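Local coordinates for protein DNA gyrase, B subunit, truncated (Myxococcus xanthus, PDB 3CWV) that probably takes part in the ATP-dependent breakage, passage and rejoining of double-stranded DNA, as the B subunit of a type II topoisomerase, a DNA gyrase, at residues R220-F230 and C241-D250. Residues are numbered along the deposited sequence; the frame is centred on the assembly and turned at random.
Sequences RPQLHPEPVVF and CALQWCEDED
W245 O is gripped by two donors that reach it from opposite faces of its carbonyl plane. L223 N makes the straighter bond, 2.9 Å from W245 O. Q244 NE2 comes from above that plane and also donates to H224 O across the contact, at 3.2 Å. The bend of Q244 beyond CG (chi2 66°) lays its amide nearly parallel to the H224 imidazole, planes 22° apart, with NE2 over one face near the rim. The amide oxygen, Q244 OE1, rests against P227 CG at 3.4 Å. H224 is held at both ring nitrogens. Its ND1 donates to E226 O in the ring plane, 2.7 Å away. H224 NE2 accepts from W245 N at 3.1 Å; the N-H points straight at it (173°) but comes from out of the ring plane. The imidazole thus takes this N-H where 224-226 swings out between the Q222-C246 bridge and the regular antiparallel pairs V228-L243 and F230-C241. At the other end E247 N donates to P221 O at 2.8 Å. There D248 OD1 forms a charge-only salt bridge with R220, well out of the guanidinium plane; D250 OD1 pairs with R220 NH1.

The contact ties together the hairpin strands 228-234 and 237-245, at the edge of the five-stranded sheet in the S5-type domain of the GyrB family. Strand 300-307 flanks 237-245. V228, F230 and L243 pack on helix 328-345, while V229 and Q244 touch helix 208-217.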
ATOM      1  N   ARG A 220      -2.705  16.918 -18.343  1.00 54.03           N
ATOM      2  CA  ARG A 220      -1.684  17.950 -18.328  1.00 52.76           C
ATOM      3  C   ARG A 220      -0.855  17.823 -19.614  1.00 51.85           C
ATOM      4  O   ARG A 220      -0.863  16.775 -20.258  1.00 50.80           O
ATOM      5  CB  ARG A 220      -0.790  17.770 -17.100  1.00 53.99           C
ATOM      6  CG  ARG A 220      -1.401  18.207 -15.777  1.00 55.93           C
ATOM      7  CD  ARG A 220      -0.841  17.373 -14.629  1.00 62.17           C
ATOM      8  NE  ARG A 220      -0.465  18.174 -13.464  1.00 68.95           N
ATOM      9  CZ  ARG A 220      -1.278  18.482 -12.451  1.00 73.42           C
ATOM     10  NH1 ARG A 220      -0.828  19.220 -11.443  1.00 75.60           N
ATOM     11  NH2 ARG A 220      -2.538  18.062 -12.439  1.00 73.17           N
ATOM     12  N   PRO A 221      -0.144  18.891 -20.008  1.00 50.79           N
ATOM     13  CA  PRO A 221       0.642  18.732 -21.228  1.00 50.05           C
ATOM     14  C   PRO A 221       1.984  18.037 -20.992  1.00 47.51           C
ATOM     15  O   PRO A 221       2.962  18.670 -20.584  1.00 47.75           O
ATOM     16  CB  PRO A 221       0.831  20.182 -21.727  1.00 50.30           C
ATOM     17  CG  PRO A 221       0.248  21.084 -20.654  1.00 52.37           C
ATOM     18  CD  PRO A 221      -0.023  20.244 -19.444  1.00 51.32           C
ATOM     19  N   GLN A 222       2.026  16.738 -21.269  1.00 45.05           N
ATOM     20  CA  GLN A 222       3.217  15.927 -21.021  1.00 44.31           C
ATOM     21  C   GLN A 222       4.365  16.263 -21.985  1.00 44.62           C
ATOM     22  O   GLN A 222       4.158  16.329 -23.198  1.00 43.30           O
ATOM     23  CB  GLN A 222       2.862  14.435 -21.103  1.00 42.51           C
ATOM     24  CG  GLN A 222       2.004  13.937 -19.936  1.00 44.81           C
ATOM     25  CD  GLN A 222       1.353  12.597 -20.188  1.00 45.95           C
ATOM     26  OE1 GLN A 222       1.344  12.096 -21.317  1.00 48.58           O
ATOM     27  NE2 GLN A 222       0.795  11.999 -19.130  1.00 47.81           N
ATOM     28  N   LEU A 223       5.572  16.447 -21.441  1.00 42.13           N
ATOM     29  CA  LEU A 223       6.749  16.801 -22.243  1.00 42.29           C
ATOM     30  C   LEU A 223       7.418  15.600 -22.897  1.00 41.53           C
ATOM     31  O   LEU A 223       8.349  15.746 -23.693  1.00 44.20           O
ATOM     32  CB  LEU A 223       7.772  17.570 -21.396  1.00 41.33           C
ATOM     33  CG  LEU A 223       7.338  18.942 -20.888  1.00 41.15           C
ATOM     34  CD1 LEU A 223       8.463  19.576 -20.090  1.00 41.88           C
ATOM     35  CD2 LEU A 223       6.934  19.842 -22.041  1.00 47.99           C
ATOM     36  N   HIS A 224       6.958  14.412 -22.535  1.00 39.56           N
ATOM     37  CA  HIS A 224       7.438  13.177 -23.119  1.00 37.20           C
ATOM     38  C   HIS A 224       6.311  12.147 -22.969  1.00 40.12           C
ATOM     39  O   HIS A 224       5.527  12.238 -22.025  1.00 38.20           O
ATOM     40  CB  HIS A 224       8.752  12.730 -22.451  1.00 38.39           C
ATOM     41  CG  HIS A 224       8.719  12.740 -20.947  1.00 33.49           C
ATOM     42  ND1 HIS A 224       8.602  11.587 -20.202  1.00 33.76           N
ATOM     43  CD2 HIS A 224       8.821  13.754 -20.056  1.00 33.93           C
ATOM     44  CE1 HIS A 224       8.618  11.891 -18.915  1.00 31.10           C
ATOM     45  NE2 HIS A 224       8.750  13.200 -18.799  1.00 31.63           N
ATOM     46  N   PRO A 225       6.197  11.204 -23.924  1.00 41.05           N
ATOM     47  CA  PRO A 225       5.053  10.300 -23.991  1.00 42.04           C
ATOM     48  C   PRO A 225       5.085   9.113 -23.033  1.00 42.16           C
ATOM     49  O   PRO A 225       4.076   8.411 -22.910  1.00 41.81           O
ATOM     50  CB  PRO A 225       5.109   9.785 -25.435  1.00 41.81           C
ATOM     51  CG  PRO A 225       6.563   9.800 -25.760  1.00 41.65           C
ATOM     52  CD  PRO A 225       7.133  10.982 -25.050  1.00 41.99           C
ATOM     53  N   GLU A 226       6.230   8.869 -22.397  1.00 41.64           N
ATOM     54  CA  GLU A 226       6.346   7.749 -21.466  1.00 43.11           C
ATOM     55  C   GLU A 226       7.136   8.198 -20.239  1.00 42.06           C
ATOM     56  O   GLU A 226       8.152   8.903 -20.369  1.00 39.70           O
ATOM     57  CB  GLU A 226       7.011   6.551 -22.161  1.00 45.23           C
ATOM     58  CG  GLU A 226       6.446   5.193 -21.770  1.00 53.42           C
ATOM     59  CD  GLU A 226       4.971   5.022 -22.123  1.00 61.28           C
ATOM     60  OE1 GLU A 226       4.560   5.384 -23.250  1.00 65.18           O
ATOM     61  OE2 GLU A 226       4.218   4.512 -21.269  1.00 65.46           O
ATOM     62  N   PRO A 227       6.654   7.832 -19.029  1.00 39.96           N
ATOM     63  CA  PRO A 227       7.397   8.255 -17.849  1.00 37.08           C
ATOM     64  C   PRO A 227       8.779   7.629 -17.816  1.00 33.40           C
ATOM     65  O   PRO A 227       9.003   6.554 -18.404  1.00 32.48           O
ATOM     66  CB  PRO A 227       6.524   7.743 -16.681  1.00 37.96           C
ATOM     67  CG  PRO A 227       5.141   7.637 -17.270  1.00 37.65           C
ATOM     68  CD  PRO A 227       5.430   7.093 -18.662  1.00 39.82           C
ATOM     69  N   VAL A 228       9.710   8.307 -17.164  1.00 34.14           N
ATOM     70  CA  VAL A 228      10.999   7.691 -16.850  1.00 34.38           C
ATOM     71  C   VAL A 228      10.779   6.721 -15.691  1.00 35.83           C
ATOM     72  O   VAL A 228      10.188   7.102 -14.689  1.00 35.67           O
ATOM     73  CB  VAL A 228      12.050   8.731 -16.444  1.00 34.18           C
ATOM     74  CG1 VAL A 228      13.372   8.034 -16.100  1.00 36.78           C
ATOM     75  CG2 VAL A 228      12.259   9.750 -17.550  1.00 35.72           C
ATOM     76  N   VAL A 229      11.252   5.482 -15.815  1.00 35.13           N
ATOM     77  CA  VAL A 229      10.956   4.462 -14.810  1.00 36.07           C
ATOM     78  C   VAL A 229      12.198   3.690 -14.389  1.00 36.83           C
ATOM     79  O   VAL A 229      13.110   3.478 -15.188  1.00 36.13           O
ATOM     80  CB  VAL A 229       9.885   3.443 -15.303  1.00 36.17           C
ATOM     81  CG1 VAL A 229       8.662   4.171 -15.805  1.00 37.89           C
ATOM     82  CG2 VAL A 229      10.427   2.559 -16.412  1.00 43.19           C
ATOM     83  N   PHE A 230      12.224   3.274 -13.127  1.00 34.95           N
ATOM     84  CA  PHE A 230      13.252   2.374 -12.600  1.00 34.38           C
ATOM     85  C   PHE A 230      12.593   1.349 -11.698  1.00 34.11           C
ATOM     86  O   PHE A 230      11.561   1.630 -11.075  1.00 32.90           O
ATOM     87  CB  PHE A 230      14.306   3.153 -11.811  1.00 36.38           C
ATOM     88  CG  PHE A 230      15.005   4.203 -12.613  1.00 38.57           C
ATOM     89  CD1 PHE A 230      15.950   3.847 -13.573  1.00 39.69           C
ATOM     90  CD2 PHE A 230      14.728   5.544 -12.410  1.00 39.49           C
ATOM     91  CE1 PHE A 230      16.602   4.813 -14.315  1.00 41.43           C
ATOM     92  CE2 PHE A 230      15.379   6.514 -13.156  1.00 44.78           C
ATOM     93  CZ  PHE A 230      16.312   6.145 -14.109  1.00 39.88           C
ATOM     94  N   CYS A 241      10.327   3.532  -9.174  1.00 33.21           N
ATOM     95  CA  CYS A 241      10.305   4.957  -9.321  1.00 31.93           C
ATOM     96  C   CYS A 241       9.723   5.333 -10.695  1.00 33.05           C
ATOM     97  O   CYS A 241       9.935   4.622 -11.683  1.00 29.80           O
ATOM     98  CB  CYS A 241      11.742   5.467  -9.163  1.00 35.02           C
ATOM     99  SG  CYS A 241      11.920   7.178  -9.441  1.00 48.66           S
ATOM    100  N   ALA A 242       8.967   6.427 -10.745  1.00 30.02           N
ATOM    101  CA  ALA A 242       8.476   6.973 -12.032  1.00 32.53           C
ATOM    102  C   ALA A 242       8.572   8.490 -12.006  1.00 31.95           C
ATOM    103  O   ALA A 242       8.231   9.112 -11.004  1.00 31.20           O
ATOM    104  CB  ALA A 242       7.042   6.554 -12.293  1.00 31.85           C
ATOM    105  N   LEU A 243       9.018   9.089 -13.114  1.00 30.13           N
ATOM    106  CA  LEU A 243       9.079  10.548 -13.218  1.00 28.93           C
ATOM    107  C   LEU A 243       8.428  11.014 -14.530  1.00 30.52           C
ATOM    108  O   LEU A 243       8.673  10.449 -15.593  1.00 32.95           O
ATOM    109  CB  LEU A 243      10.531  11.058 -13.148  1.00 27.84           C
ATOM    110  CG  LEU A 243      11.359  10.708 -11.898  1.00 31.51           C
ATOM    111  CD1 LEU A 243      12.193   9.459 -12.158  1.00 36.56           C
ATOM    112  CD2 LEU A 243      12.285  11.866 -11.554  1.00 40.58           C
ATOM    113  N   GLN A 244       7.632  12.065 -14.444  1.00 31.20           N
ATOM    114  CA  GLN A 244       6.883  12.546 -15.594  1.00 35.18           C
ATOM    115  C   GLN A 244       6.800  14.062 -15.530  1.00 35.40           C
ATOM    116  O   GLN A 244       6.211  14.611 -14.596  1.00 35.69           O
ATOM    117  CB  GLN A 244       5.464  11.943 -15.610  1.00 34.64           C
ATOM    118  CG  GLN A 244       4.580  12.484 -16.746  1.00 35.11           C
ATOM    119  CD  GLN A 244       5.097  12.059 -18.102  1.00 35.62           C
ATOM    120  OE1 GLN A 244       5.144  10.877 -18.404  1.00 36.05           O
ATOM    121  NE2 GLN A 244       5.526  13.024 -18.911  1.00 37.43           N
ATOM    122  N   TRP A 245       7.404  14.722 -16.523  1.00 36.09           N
ATOM    123  CA  TRP A 245       7.378  16.165 -16.644  1.00 36.92           C
ATOM    124  C   TRP A 245       6.280  16.599 -17.593  1.00 38.90           C
ATOM    125  O   TRP A 245       6.033  15.955 -18.611  1.00 39.46           O
ATOM    126  CB  TRP A 245       8.714  16.696 -17.155  1.00 36.30           C
ATOM    127  CG  TRP A 245       9.786  16.775 -16.117  1.00 33.71           C
ATOM    128  CD1 TRP A 245      10.025  17.809 -15.259  1.00 35.71           C
ATOM    129  CD2 TRP A 245      10.778  15.788 -15.841  1.00 33.22           C
ATOM    130  NE1 TRP A 245      11.114  17.534 -14.474  1.00 33.36           N
ATOM    131  CE2 TRP A 245      11.590  16.290 -14.805  1.00 33.55           C
ATOM    132  CE3 TRP A 245      11.057  14.524 -16.364  1.00 33.93           C
ATOM    133  CZ2 TRP A 245      12.660  15.573 -14.280  1.00 32.11           C
ATOM    134  CZ3 TRP A 245      12.128  13.813 -15.842  1.00 33.58           C
ATOM    135  CH2 TRP A 245      12.910  14.342 -14.809  1.00 36.05           C
ATOM    136  N   CYS A 246       5.623  17.692 -17.226  1.00 41.85           N
ATOM    137  CA  CYS A 246       4.562  18.300 -18.004  1.00 44.92           C
ATOM    138  C   CYS A 246       4.888  19.785 -18.054  1.00 48.34           C
ATOM    139  O   CYS A 246       5.706  20.263 -17.273  1.00 48.43           O
ATOM    140  CB  CYS A 246       3.206  18.078 -17.339  1.00 43.58           C
ATOM    141  SG  CYS A 246       2.734  16.335 -17.179  1.00 40.99           S
ATOM    142  N   GLU A 247       4.265  20.526 -18.962  1.00 52.81           N
ATOM    143  CA  GLU A 247       4.575  21.949 -19.030  1.00 57.64           C
ATOM    144  C   GLU A 247       3.601  22.798 -18.227  1.00 59.50           C
ATOM    145  O   GLU A 247       2.774  23.526 -18.780  1.00 62.10           O
ATOM    146  CB  GLU A 247       4.746  22.443 -20.469  1.00 58.28           C
ATOM    147  CG  GLU A 247       3.654  22.054 -21.425  1.00 61.53           C
ATOM    148  CD  GLU A 247       3.469  23.092 -22.520  1.00 69.41           C
ATOM    149  OE1 GLU A 247       2.341  23.201 -23.066  1.00 68.18           O
ATOM    150  OE2 GLU A 247       4.460  23.805 -22.818  1.00 69.35           O
ATOM    151  N   ASP A 248       3.712  22.679 -16.908  1.00 62.05           N
ATOM    152  CA  ASP A 248       2.990  23.530 -15.968  1.00 62.86           C
ATOM    153  C   ASP A 248       3.836  23.799 -14.723  1.00 63.57           C
ATOM    154  O   ASP A 248       5.001  23.396 -14.646  1.00 62.38           O
ATOM    155  CB  ASP A 248       1.614  22.954 -15.607  1.00 64.34           C
ATOM    156  CG  ASP A 248       1.661  21.479 -15.216  1.00 67.07           C
ATOM    157  OD1 ASP A 248       0.720  20.742 -15.587  1.00 67.74           O
ATOM    158  OD2 ASP A 248       2.628  21.054 -14.541  1.00 70.02           O
ATOM    159  N   GLU A 249       3.253  24.490 -13.755  1.00 63.93           N
ATOM    160  CA  GLU A 249       4.021  24.991 -12.627  1.00 65.18           C
ATOM    161  C   GLU A 249       4.025  24.024 -11.441  1.00 63.60           C
ATOM    162  O   GLU A 249       4.945  24.039 -10.616  1.00 63.61           O
ATOM    163  CB  GLU A 249       3.477  26.359 -12.194  1.00 66.92           C
ATOM    164  CG  GLU A 249       4.531  27.303 -11.598  1.00 72.38           C
ATOM    165  CD  GLU A 249       5.612  27.700 -12.601  1.00 77.59           C
ATOM    166  OE1 GLU A 249       6.704  28.125 -12.160  1.00 80.65           O
ATOM    167  OE2 GLU A 249       5.375  27.585 -13.826  1.00 77.77           O
ATOM    168  N   ASP A 250       2.994  23.188 -11.372  1.00 61.15           N
ATOM    169  CA  ASP A 250       2.763  22.344 -10.214  1.00 58.94           C
ATOM    170  C   ASP A 250       3.758  21.195 -10.145  1.00 56.29           C
ATOM    171  O   ASP A 250       4.197  20.687 -11.168  1.00 56.07           O
ATOM    172  CB  ASP A 250       1.337  21.800 -10.247  1.00 60.29           C
ATOM    173  CG  ASP A 250       0.303  22.895 -10.429  1.00 64.21           C
ATOM    174  OD1 ASP A 250      -0.846  22.563 -10.789  1.00 69.31           O
ATOM    175  OD2 ASP A 250       0.638  24.085 -10.215  1.00 66.85           O
TER